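Local coordinates for protein ribulose bisphosphate carboxylase (Hyperthermus butylicus DSM 5456, PDB 6HUN) that probably catalyses the addition of carbon dioxide and water to ribulose 1,5-bisphosphate, giving two molecules of 3-phosphoglycerate, as a magnesium-dependent enzyme of two identical subunits, at residues 40-45 with 100-105; 32-37 with 87-92; 384-389 with 450-455; 63-68 with 124-129. All coordinates share one frame; numbering follows the deposited sequence.

Contacts 1, 2 and 4 belong to the N-terminal domain. Contact 3 belongs to the catalytic barrel, and its centre is about 44 Å from that of contact 1. Contact 1 pairs two inner strands of the N-terminal sheet. Contact 2 packs a loop on strand 87-93, next to strand 99-105; its centre is about 8 Å from that of contact 1. Contact 4 is joined to contact 1 by the hydrogen bond between Ser66 OG and Tyr105 OH, 2.7 Å. It also faces the predicted active site of the second subunit, through Lys179 there. Contact 3 lies beside predicted substrate-binding residues of its own barrel: the side chain of His385 is about 5 Å from Gly383.

Contact 1 of 4, residues 40-45 with 100-105; sequences EVIAVF and LVWVAY
The hydroxyl of Tyr105 meets the edge of the Phe45 ring on one face of an antiparallel strand pair. Their side chains point at each other, with Tyr105 OH 3.4 Å from Phe45 CZ and in the plane of the phenylalanine ring. In Phe45, CG lies anti to the carbonyl carbon (chi1 -61°), which turns the ring toward strand 99-105. There its CE2 edge packs on Val103 CG2 at 3.6 Å. The Tyr105 ring runs the other way, and its CE1 edge reaches the methyl CB of Ala43 at 3.8 Å. The tyrosine hydroxyl is also hydrogen-bonded to Ser66 OG, so this polar atom is satisfied within the hydrophobic layer. On the opposite face, Val44 lies alongside Trp102. Its CG2 sits over the indole, 4.1 Å from the centroid of the five-membered ring, a CH-pi contact. Ile42 CG2 reaches the edge of the same ring system, while Ile42 CD1 packs on Ala104 CB at 3.6 Å.

Six backbone hydrogen bonds hold the register. Val41, Ala43 and Phe45 form hydrogen-bonded pairs with Tyr105, Val103 and Val101. Ile42 and Val44 form the non-hydrogen-bonded pairs with Ala104 and Trp102. Strand 41-49 has strand 132-141 on its other side, and strand 99-105 has strand 87-93. Helix 55-65 covers the face that carries Phe45, Val101 and Val103.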
# COMPACT_ATOMS: atom_id res chain seq x y z
N GLU A 40 25.53 0.50 7.37
CA GLU A 40 24.81 1.04 6.23
C GLU A 40 23.59 0.17 6.02
O GLU A 40 23.62 -1.02 6.32
CB GLU A 40 25.69 1.03 4.99
CG GLU A 40 26.97 1.90 5.06
CD GLU A 40 27.31 2.42 3.68
OE1 GLU A 40 28.11 1.74 2.99
OE2 GLU A 40 26.74 3.47 3.25
N VAL A 41 22.51 0.77 5.52
CA VAL A 41 21.40 -0.04 5.02
C VAL A 41 21.82 -0.69 3.71
O VAL A 41 22.42 -0.04 2.85
CB VAL A 41 20.14 0.82 4.80
CG1 VAL A 41 19.03 0.02 3.95
CG2 VAL A 41 19.62 1.34 6.11
N ILE A 42 21.52 -1.98 3.55
CA ILE A 42 21.84 -2.73 2.34
C ILE A 42 20.54 -3.26 1.75
O ILE A 42 19.83 -3.99 2.43
CB ILE A 42 22.78 -3.90 2.66
CG1 ILE A 42 24.10 -3.39 3.32
CG2 ILE A 42 23.02 -4.71 1.40
CD1 ILE A 42 24.91 -2.75 2.33
N ALA A 43 20.26 -2.97 0.48
CA ALA A 43 19.12 -3.56 -0.24
C ALA A 43 19.65 -4.54 -1.27
O ALA A 43 20.63 -4.24 -1.96
CB ALA A 43 18.28 -2.47 -0.94
N VAL A 44 18.96 -5.67 -1.45
CA VAL A 44 19.24 -6.58 -2.55
C VAL A 44 18.03 -6.62 -3.49
O VAL A 44 16.89 -6.90 -3.06
CB VAL A 44 19.68 -7.97 -2.07
CG1 VAL A 44 18.70 -8.54 -1.07
CG2 VAL A 44 19.86 -8.87 -3.29
N PHE A 45 18.27 -6.24 -4.73
CA PHE A 45 17.24 -6.08 -5.75
C PHE A 45 17.45 -7.16 -6.79
O PHE A 45 18.59 -7.49 -7.13
CB PHE A 45 17.33 -4.72 -6.47
CG PHE A 45 17.16 -3.52 -5.58
CD1 PHE A 45 15.89 -3.12 -5.15
CD2 PHE A 45 18.23 -2.72 -5.27
CE1 PHE A 45 15.77 -1.94 -4.35
CE2 PHE A 45 18.10 -1.61 -4.49
CZ PHE A 45 16.85 -1.21 -4.01
N LEU A 100 20.96 -10.11 -9.43
CA LEU A 100 20.88 -9.56 -8.09
C LEU A 100 21.85 -8.39 -8.03
O LEU A 100 23.02 -8.50 -8.45
CB LEU A 100 21.19 -10.60 -7.00
CG LEU A 100 20.16 -11.73 -6.92
CD1 LEU A 100 20.59 -12.81 -5.84
CD2 LEU A 100 18.78 -11.22 -6.51
N VAL A 101 21.39 -7.29 -7.46
CA VAL A 101 22.20 -6.11 -7.26
C VAL A 101 22.12 -5.73 -5.79
O VAL A 101 21.03 -5.51 -5.26
CB VAL A 101 21.76 -4.92 -8.13
CG1 VAL A 101 22.66 -3.71 -7.85
CG2 VAL A 101 21.79 -5.28 -9.60
N TRP A 102 23.27 -5.58 -5.15
CA TRP A 102 23.31 -5.06 -3.80
C TRP A 102 23.62 -3.58 -3.85
O TRP A 102 24.61 -3.16 -4.48
CB TRP A 102 24.37 -5.76 -2.93
CG TRP A 102 24.08 -7.20 -2.61
CD1 TRP A 102 23.72 -7.71 -1.39
CD2 TRP A 102 24.13 -8.32 -3.51
NE1 TRP A 102 23.55 -9.05 -1.48
CE2 TRP A 102 23.80 -9.46 -2.77
CE3 TRP A 102 24.44 -8.47 -4.86
CZ2 TRP A 102 23.75 -10.73 -3.34
CZ3 TRP A 102 24.39 -9.71 -5.42
CH2 TRP A 102 24.06 -10.84 -4.66
N VAL A 103 22.83 -2.81 -3.13
CA VAL A 103 23.00 -1.36 -3.03
C VAL A 103 23.15 -1.01 -1.57
O VAL A 103 22.36 -1.45 -0.73
CB VAL A 103 21.82 -0.60 -3.66
CG1 VAL A 103 22.09 0.94 -3.65
CG2 VAL A 103 21.59 -1.06 -5.06
N ALA A 104 24.17 -0.22 -1.26
CA ALA A 104 24.42 0.25 0.09
C ALA A 104 23.96 1.70 0.22
O ALA A 104 24.23 2.53 -0.67
CB ALA A 104 25.93 0.11 0.44
N TYR A 105 23.30 2.01 1.34
CA TYR A 105 22.63 3.30 1.62
C TYR A 105 23.12 3.86 2.95
O TYR A 105 22.89 3.23 4.00
CB TYR A 105 21.10 3.17 1.72
CG TYR A 105 20.39 2.76 0.45
CD1 TYR A 105 20.25 1.43 0.14
CD2 TYR A 105 19.89 3.71 -0.44
CE1 TYR A 105 19.65 1.04 -1.02
CE2 TYR A 105 19.26 3.32 -1.62
CZ TYR A 105 19.13 1.96 -1.89
OH TYR A 105 18.51 1.55 -3.06

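Contact 2 of 4, residues 32-37 with 87-92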
# COMPACT_ATOMS: atom_id res chain seq x y z
N GLU A 32 32.15 -1.60 -7.71
CA GLU A 32 32.24 -2.99 -7.26
C GLU A 32 33.42 -3.26 -6.33
O GLU A 32 33.61 -4.41 -5.91
CB GLU A 32 32.30 -3.91 -8.46
CG GLU A 32 31.11 -3.82 -9.37
CD GLU A 32 31.31 -4.71 -10.56
OE1 GLU A 32 31.50 -4.18 -11.68
OE2 GLU A 32 31.35 -5.95 -10.35
N SER A 33 34.21 -2.24 -6.01
CA SER A 33 35.28 -2.39 -5.05
C SER A 33 34.86 -1.89 -3.68
O SER A 33 35.65 -1.96 -2.73
CB SER A 33 36.54 -1.65 -5.52
OG SER A 33 36.38 -0.26 -5.32
N TYR A 34 33.64 -1.41 -3.54
CA TYR A 34 33.20 -0.89 -2.27
C TYR A 34 32.81 -2.03 -1.33
O TYR A 34 32.32 -3.09 -1.75
CB TYR A 34 32.04 0.09 -2.48
CG TYR A 34 31.50 0.79 -1.27
CD1 TYR A 34 32.22 1.77 -0.61
CD2 TYR A 34 30.21 0.49 -0.80
CE1 TYR A 34 31.69 2.42 0.49
CE2 TYR A 34 29.68 1.13 0.28
CZ TYR A 34 30.40 2.09 0.93
OH TYR A 34 29.84 2.71 2.03
N LYS A 35 33.06 -1.81 -0.04
CA LYS A 35 32.71 -2.76 1.01
C LYS A 35 31.92 -1.96 2.05
O LYS A 35 32.50 -1.18 2.81
CB LYS A 35 33.94 -3.42 1.63
CG LYS A 35 34.92 -4.05 0.62
CD LYS A 35 34.32 -5.32 -0.00
CE LYS A 35 35.21 -5.93 -1.09
NZ LYS A 35 36.52 -6.46 -0.58
N PRO A 36 30.59 -2.07 2.08
CA PRO A 36 29.84 -1.39 3.14
C PRO A 36 30.21 -1.97 4.50
O PRO A 36 30.47 -3.16 4.65
CB PRO A 36 28.37 -1.68 2.78
CG PRO A 36 28.43 -3.00 2.03
CD PRO A 36 29.76 -2.95 1.25
N GLY A 37 30.24 -1.10 5.52
CA GLY A 37 30.40 -1.57 6.88
C GLY A 37 29.14 -2.30 7.35
O GLY A 37 28.25 -2.62 6.58
N LYS A 87 25.26 3.39 -3.23
CA LYS A 87 26.21 2.76 -4.14
C LYS A 87 25.84 1.32 -4.45
O LYS A 87 25.77 0.50 -3.53
CB LYS A 87 27.64 2.80 -3.54
CG LYS A 87 28.19 4.20 -3.45
CD LYS A 87 28.42 4.80 -4.84
CE LYS A 87 29.84 5.28 -4.96
NZ LYS A 87 30.72 4.11 -4.70
N ALA A 88 25.68 1.01 -5.73
CA ALA A 88 25.60 -0.38 -6.15
C ALA A 88 27.01 -0.94 -6.14
O ALA A 88 27.85 -0.45 -6.89
CB ALA A 88 25.02 -0.52 -7.55
N TYR A 89 27.26 -1.97 -5.33
CA TYR A 89 28.62 -2.43 -5.09
C TYR A 89 28.80 -3.91 -5.43
O TYR A 89 29.90 -4.45 -5.23
CB TYR A 89 29.04 -2.17 -3.63
CG TYR A 89 28.30 -3.01 -2.63
CD1 TYR A 89 27.07 -2.59 -2.12
CD2 TYR A 89 28.80 -4.23 -2.21
CE1 TYR A 89 26.37 -3.36 -1.24
CE2 TYR A 89 28.11 -5.01 -1.32
CZ TYR A 89 26.88 -4.58 -0.85
OH TYR A 89 26.19 -5.34 0.06
N ARG A 90 27.79 -4.55 -5.99
CA ARG A 90 27.88 -5.99 -6.13
C ARG A 90 26.77 -6.47 -7.02
O ARG A 90 25.62 -6.02 -6.88
CB ARG A 90 27.82 -6.68 -4.77
CG ARG A 90 28.03 -8.15 -4.83
CD ARG A 90 27.99 -8.74 -3.46
NE ARG A 90 27.87 -10.18 -3.52
CZ ARG A 90 27.45 -10.92 -2.51
NH1 ARG A 90 27.08 -10.35 -1.37
NH2 ARG A 90 27.36 -12.23 -2.66
N PHE A 91 27.12 -7.40 -7.91
CA PHE A 91 26.29 -7.91 -8.98
C PHE A 91 26.37 -9.43 -9.02
O PHE A 91 27.46 -10.02 -8.90
CB PHE A 91 26.74 -7.30 -10.34
CG PHE A 91 26.58 -5.81 -10.42
CD1 PHE A 91 27.47 -4.96 -9.76
CD2 PHE A 91 25.51 -5.24 -11.13
CE1 PHE A 91 27.31 -3.61 -9.80
CE2 PHE A 91 25.36 -3.87 -11.20
CZ PHE A 91 26.25 -3.04 -10.54
N HIS A 92 25.23 -10.07 -9.26
CA HIS A 92 25.16 -11.51 -9.44
C HIS A 92 24.20 -11.81 -10.58
O HIS A 92 22.99 -11.54 -10.49
CB HIS A 92 24.76 -12.24 -8.16
CG HIS A 92 24.66 -13.72 -8.33
ND1 HIS A 92 25.76 -14.55 -8.26
CD2 HIS A 92 23.60 -14.53 -8.59
CE1 HIS A 92 25.38 -15.80 -8.43
NE2 HIS A 92 24.08 -15.82 -8.63
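Tyr89 CG is placed between its backbone N and carbonyl carbon (chi1 69°), which sets the ring against Pro36. Tyr34 takes a different course: its CG is anti to the backbone N (chi1 -177°), and the edge of its ring faces Tyr89 CB. The two beta carbons, Tyr34 CB and Tyr89 CB, are 3.9 Å apart.

The proline turns its CG-CD edge onto one face of the Tyr89 ring. Pro36 CD is 3.8 Å from the ring centroid and only 15° off the normal, a CH-pi contact. Pro36 CG reaches farther along the ring, to Tyr89 CZ at 3.6 Å.

At the other end, Glu32 crosses Phe91 at about a right angle. The aliphatic part does the touching, with Glu32 CG 3.8 Å from Phe91 CE1. The carboxylate is drawn to Lys56, which forms a salt bridge with Glu32 OE1 and a cation-pi contact with Phe91. Glu32 CA also makes a CA-H...O contact with Tyr89 O at 3.4 Å. No hydrogen bond joins the two segments, so the loop is held here by packing.

Just before this loop, Phe29 and Asp31 make backbone hydrogen bonds with Ala88. The chain thus follows strand 87-93, the last regular strand at this end of the sheet within the chain, before it turns over the sheet toward strand 41-49. This sheet is the core of the N-terminal domain of the RuBisCO large chain.

Contact 3 of 4, residues 384-389 with 450-455; sequences LHPGTL and EKWGYV
His385 and Trp452 lay their rings over one another where a loop of the catalytic TIM barrel meets the C-terminal end of the chain. The loop follows strand 377-380, the seventh of the eight barrel strands, and leads into helix 389-396. Its partner is the end of helix 443-452 and the type II' beta turn from Trp452 to Val455.

Both aromatic residues have CG anti to the carbonyl carbon (chi1 -62° in each), and the two side chains cross at about a right angle. His385 ND1 sits above the indole. The centroids of the imidazole and the five-membered ring of Trp452 are 3.6 Å apart. Their planes are 33° apart, so the pair is neither a parallel stack nor a T-shape. On the other face of the indole lies the aliphatic chain of Lys451, through its CD. Trp452 CB in turn rests over a face of the imidazole, 4.1 Å from its centroid. Pro386 CD extends the packing to the six-membered part of the indole, 4.1 Å from Trp452 CE3.

Gly453, the second residue of the turn, is the first to leave helical angles and has positive phi. Its carbonyl points at the other loop, and Gly387 CA makes a CA-H...O contact with Gly453 O at 3.3 Å. The close approach here fits the lack of a side chain on Gly387. His385 lies near Gly383 and Gly406, predicted substrate-binding residues. Thr388 holds OG1 between its backbone N and carbonyl carbon (chi1 85°), and from there OG1 donates to a lone pair of His385 O, 3.1 Å away.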
# COMPACT_ATOMS: atom_id res chain seq x y z
N LEU A 384 -6.70 -26.15 7.23
CA LEU A 384 -6.13 -27.08 8.21
C LEU A 384 -7.23 -27.82 8.96
O LEU A 384 -8.07 -27.20 9.61
CB LEU A 384 -5.25 -26.34 9.21
CG LEU A 384 -4.17 -25.44 8.59
CD1 LEU A 384 -3.58 -24.52 9.63
CD2 LEU A 384 -3.11 -26.29 7.95
N HIS A 385 -7.15 -29.14 8.95
CA HIS A 385 -8.04 -30.06 9.64
C HIS A 385 -7.28 -30.75 10.75
O HIS A 385 -6.05 -30.74 10.75
CB HIS A 385 -8.59 -31.10 8.65
CG HIS A 385 -9.40 -30.48 7.56
ND1 HIS A 385 -10.73 -30.15 7.72
CD2 HIS A 385 -9.05 -30.07 6.32
CE1 HIS A 385 -11.18 -29.60 6.60
NE2 HIS A 385 -10.18 -29.53 5.74
N PRO A 386 -7.96 -31.36 11.73
CA PRO A 386 -7.21 -32.04 12.80
C PRO A 386 -6.13 -33.00 12.29
O PRO A 386 -5.00 -32.97 12.79
CB PRO A 386 -8.32 -32.73 13.60
CG PRO A 386 -9.48 -31.74 13.46
CD PRO A 386 -9.41 -31.27 12.04
N GLY A 387 -6.40 -33.77 11.23
CA GLY A 387 -5.43 -34.74 10.76
C GLY A 387 -4.09 -34.14 10.36
O GLY A 387 -3.04 -34.74 10.62
N THR A 388 -4.12 -32.96 9.75
CA THR A 388 -2.93 -32.27 9.25
C THR A 388 -2.14 -31.53 10.34
O THR A 388 -1.02 -31.09 10.06
CB THR A 388 -3.30 -31.20 8.20
OG1 THR A 388 -3.66 -29.98 8.87
CG2 THR A 388 -4.45 -31.60 7.33
N LEU A 389 -2.71 -31.32 11.54
CA LEU A 389 -2.11 -30.34 12.45
C LEU A 389 -0.74 -30.80 12.95
O LEU A 389 0.20 -30.00 12.96
CB LEU A 389 -3.04 -30.06 13.63
CG LEU A 389 -4.36 -29.36 13.31
CD1 LEU A 389 -5.01 -28.91 14.60
CD2 LEU A 389 -4.18 -28.15 12.35
N GLU A 450 -12.03 -39.58 10.65
CA GLU A 450 -13.02 -40.18 9.75
C GLU A 450 -13.34 -39.26 8.57
O GLU A 450 -13.20 -39.64 7.40
CB GLU A 450 -14.29 -40.54 10.55
CG GLU A 450 -15.61 -40.69 9.75
CD GLU A 450 -16.51 -39.42 9.86
OE1 GLU A 450 -16.79 -38.78 8.81
OE2 GLU A 450 -16.93 -39.06 10.99
N LYS A 451 -13.76 -38.03 8.88
CA LYS A 451 -14.32 -37.13 7.87
C LYS A 451 -13.26 -36.59 6.91
O LYS A 451 -13.43 -36.64 5.69
CB LYS A 451 -15.05 -35.97 8.54
CG LYS A 451 -15.76 -35.04 7.58
CD LYS A 451 -16.33 -33.86 8.32
CE LYS A 451 -17.79 -33.64 7.94
NZ LYS A 451 -17.94 -32.31 7.27
N TRP A 452 -12.17 -36.04 7.44
CA TRP A 452 -11.18 -35.38 6.59
C TRP A 452 -9.86 -36.12 6.48
O TRP A 452 -9.09 -35.81 5.57
CB TRP A 452 -10.88 -33.97 7.11
CG TRP A 452 -12.02 -33.00 7.13
CD1 TRP A 452 -12.65 -32.44 6.05
CD2 TRP A 452 -12.65 -32.43 8.29
NE1 TRP A 452 -13.63 -31.57 6.47
CE2 TRP A 452 -13.65 -31.54 7.84
CE3 TRP A 452 -12.45 -32.58 9.67
CZ2 TRP A 452 -14.46 -30.81 8.72
CZ3 TRP A 452 -13.26 -31.86 10.55
CH2 TRP A 452 -14.25 -30.98 10.06
N GLY A 453 -9.55 -37.03 7.40
CA GLY A 453 -8.34 -37.82 7.25
C GLY A 453 -7.09 -36.98 7.38
O GLY A 453 -6.98 -36.09 8.23
N TYR A 454 -6.13 -37.27 6.51
CA TYR A 454 -4.79 -36.72 6.64
C TYR A 454 -4.43 -35.68 5.58
O TYR A 454 -3.26 -35.29 5.52
CB TYR A 454 -3.76 -37.87 6.63
CG TYR A 454 -3.79 -38.65 7.90
CD1 TYR A 454 -3.19 -38.14 9.04
CD2 TYR A 454 -4.45 -39.89 7.99
CE1 TYR A 454 -3.21 -38.80 10.23
CE2 TYR A 454 -4.48 -40.57 9.20
CZ TYR A 454 -3.85 -40.00 10.32
OH TYR A 454 -3.84 -40.62 11.55
N VAL A 455 -5.39 -35.23 4.77
CA VAL A 455 -5.23 -34.05 3.87
C VAL A 455 -4.06 -33.11 4.21
O VAL A 455 -3.93 -32.02 3.66
CB VAL A 455 -6.53 -33.23 3.81
CG1 VAL A 455 -7.70 -34.14 3.39
CG2 VAL A 455 -6.80 -32.60 5.15

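Contact 4 of 4, residues 63-68 with 124-129; sequences AAESSV and GNIFGM
Glu65 and Asn125 share the one hydrogen bond between these segments. Asn125 ND2 donates to Glu65 OE1 over 3.1 Å, with an angle of 149° at the hydrogen. The acceptor lies close to the amide plane of Asn125, and the carboxylate and amide planes are 40° apart. Glu65 CG is anti to the backbone N (chi1 172°), and the chain then bends at CG to bring the carboxylate to the amide.

Glu65 OE1 also forms a salt bridge with Lys179 of the second subunit, a predicted substrate-binding residue. Glu206 of that subunit, a predicted magnesium ligand, packs on both Glu65 and Asn125. This agrees with the RuBisCO plan, in which the N-terminal domain of one subunit completes the active site in the barrel of the other. Here the end of helix 55-65 and the loop before strand 132-141 supply that edge.

The apolar contacts use CB and CG of Glu65 and CB of Ser66. Ile126 CG2 packs on Glu65 CG at 3.6 Å. It also reaches Ser66 CB at 4.0 Å. Met129 and Glu65 run past one another head to tail, and Met129 SD lies 3.6 Å from Glu65 CB. Ile126 and Met129 both touch Ile62 of the same helix.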
# COMPACT_ATOMS: atom_id res chain seq x y z
N ALA A 63 20.26 3.18 -7.83
CA ALA A 63 20.93 3.78 -6.68
C ALA A 63 20.68 5.29 -6.60
O ALA A 63 20.45 5.82 -5.51
CB ALA A 63 22.45 3.47 -6.71
N ALA A 64 20.74 5.99 -7.73
CA ALA A 64 20.52 7.44 -7.75
C ALA A 64 19.07 7.77 -7.41
O ALA A 64 18.79 8.66 -6.60
CB ALA A 64 20.88 8.01 -9.12
N GLU A 65 18.14 7.09 -8.05
CA GLU A 65 16.74 7.43 -7.85
C GLU A 65 16.29 7.14 -6.42
O GLU A 65 15.43 7.85 -5.89
CB GLU A 65 15.87 6.68 -8.86
CG GLU A 65 14.32 6.80 -8.66
CD GLU A 65 13.77 8.20 -8.87
OE1 GLU A 65 12.82 8.58 -8.17
OE2 GLU A 65 14.30 8.93 -9.73
N SER A 66 16.83 6.09 -5.78
CA SER A 66 16.42 5.77 -4.43
C SER A 66 17.26 6.50 -3.38
O SER A 66 17.11 6.22 -2.19
CB SER A 66 16.47 4.24 -4.19
OG SER A 66 17.78 3.75 -4.45
N SER A 67 18.08 7.47 -3.78
CA SER A 67 18.82 8.25 -2.79
C SER A 67 18.76 9.74 -3.14
O SER A 67 17.71 10.36 -2.96
CB SER A 67 20.27 7.73 -2.63
OG SER A 67 21.13 7.88 -3.74
N VAL A 68 19.83 10.31 -3.70
CA VAL A 68 19.97 11.77 -3.82
C VAL A 68 19.70 12.27 -5.23
O VAL A 68 19.93 13.45 -5.50
CB VAL A 68 21.37 12.25 -3.38
CG1 VAL A 68 21.57 11.92 -1.94
CG2 VAL A 68 22.40 11.59 -4.21
N GLY A 124 9.99 2.97 -3.82
CA GLY A 124 9.22 4.08 -4.36
C GLY A 124 9.26 4.17 -5.88
O GLY A 124 8.82 3.25 -6.58
N ASN A 125 9.80 5.27 -6.42
CA ASN A 125 9.72 5.49 -7.86
C ASN A 125 10.53 4.49 -8.67
O ASN A 125 10.37 4.43 -9.92
CB ASN A 125 10.27 6.89 -8.19
CG ASN A 125 9.31 8.00 -7.88
OD1 ASN A 125 8.12 7.76 -7.66
ND2 ASN A 125 9.81 9.24 -7.86
N ILE A 126 11.52 3.84 -8.04
CA ILE A 126 12.38 2.94 -8.81
C ILE A 126 11.58 1.87 -9.55
O ILE A 126 11.99 1.40 -10.60
CB ILE A 126 13.45 2.30 -7.91
CG1 ILE A 126 12.84 1.61 -6.66
CG2 ILE A 126 14.59 3.37 -7.59
CD1 ILE A 126 14.06 0.96 -5.84
N PHE A 127 10.37 1.54 -9.07
CA PHE A 127 9.63 0.47 -9.72
C PHE A 127 9.11 0.89 -11.09
O PHE A 127 8.78 0.02 -11.91
CB PHE A 127 8.39 0.10 -8.92
CG PHE A 127 8.65 -0.73 -7.70
CD1 PHE A 127 9.16 -2.06 -7.81
CD2 PHE A 127 8.41 -0.18 -6.44
CE1 PHE A 127 9.37 -2.83 -6.68
CE2 PHE A 127 8.64 -0.93 -5.27
CZ PHE A 127 9.11 -2.31 -5.42
N GLY A 128 8.91 2.20 -11.31
CA GLY A 128 8.36 2.62 -12.59
C GLY A 128 9.36 3.22 -13.56
O GLY A 128 8.96 3.81 -14.57
N MET A 129 10.66 3.08 -13.32
CA MET A 129 11.62 3.72 -14.21
C MET A 129 11.65 3.02 -15.57
O MET A 129 11.56 1.80 -15.64
CB MET A 129 13.02 3.71 -13.56
CG MET A 129 13.12 4.57 -12.28
SD MET A 129 14.84 4.58 -11.65
CE MET A 129 15.17 2.85 -11.64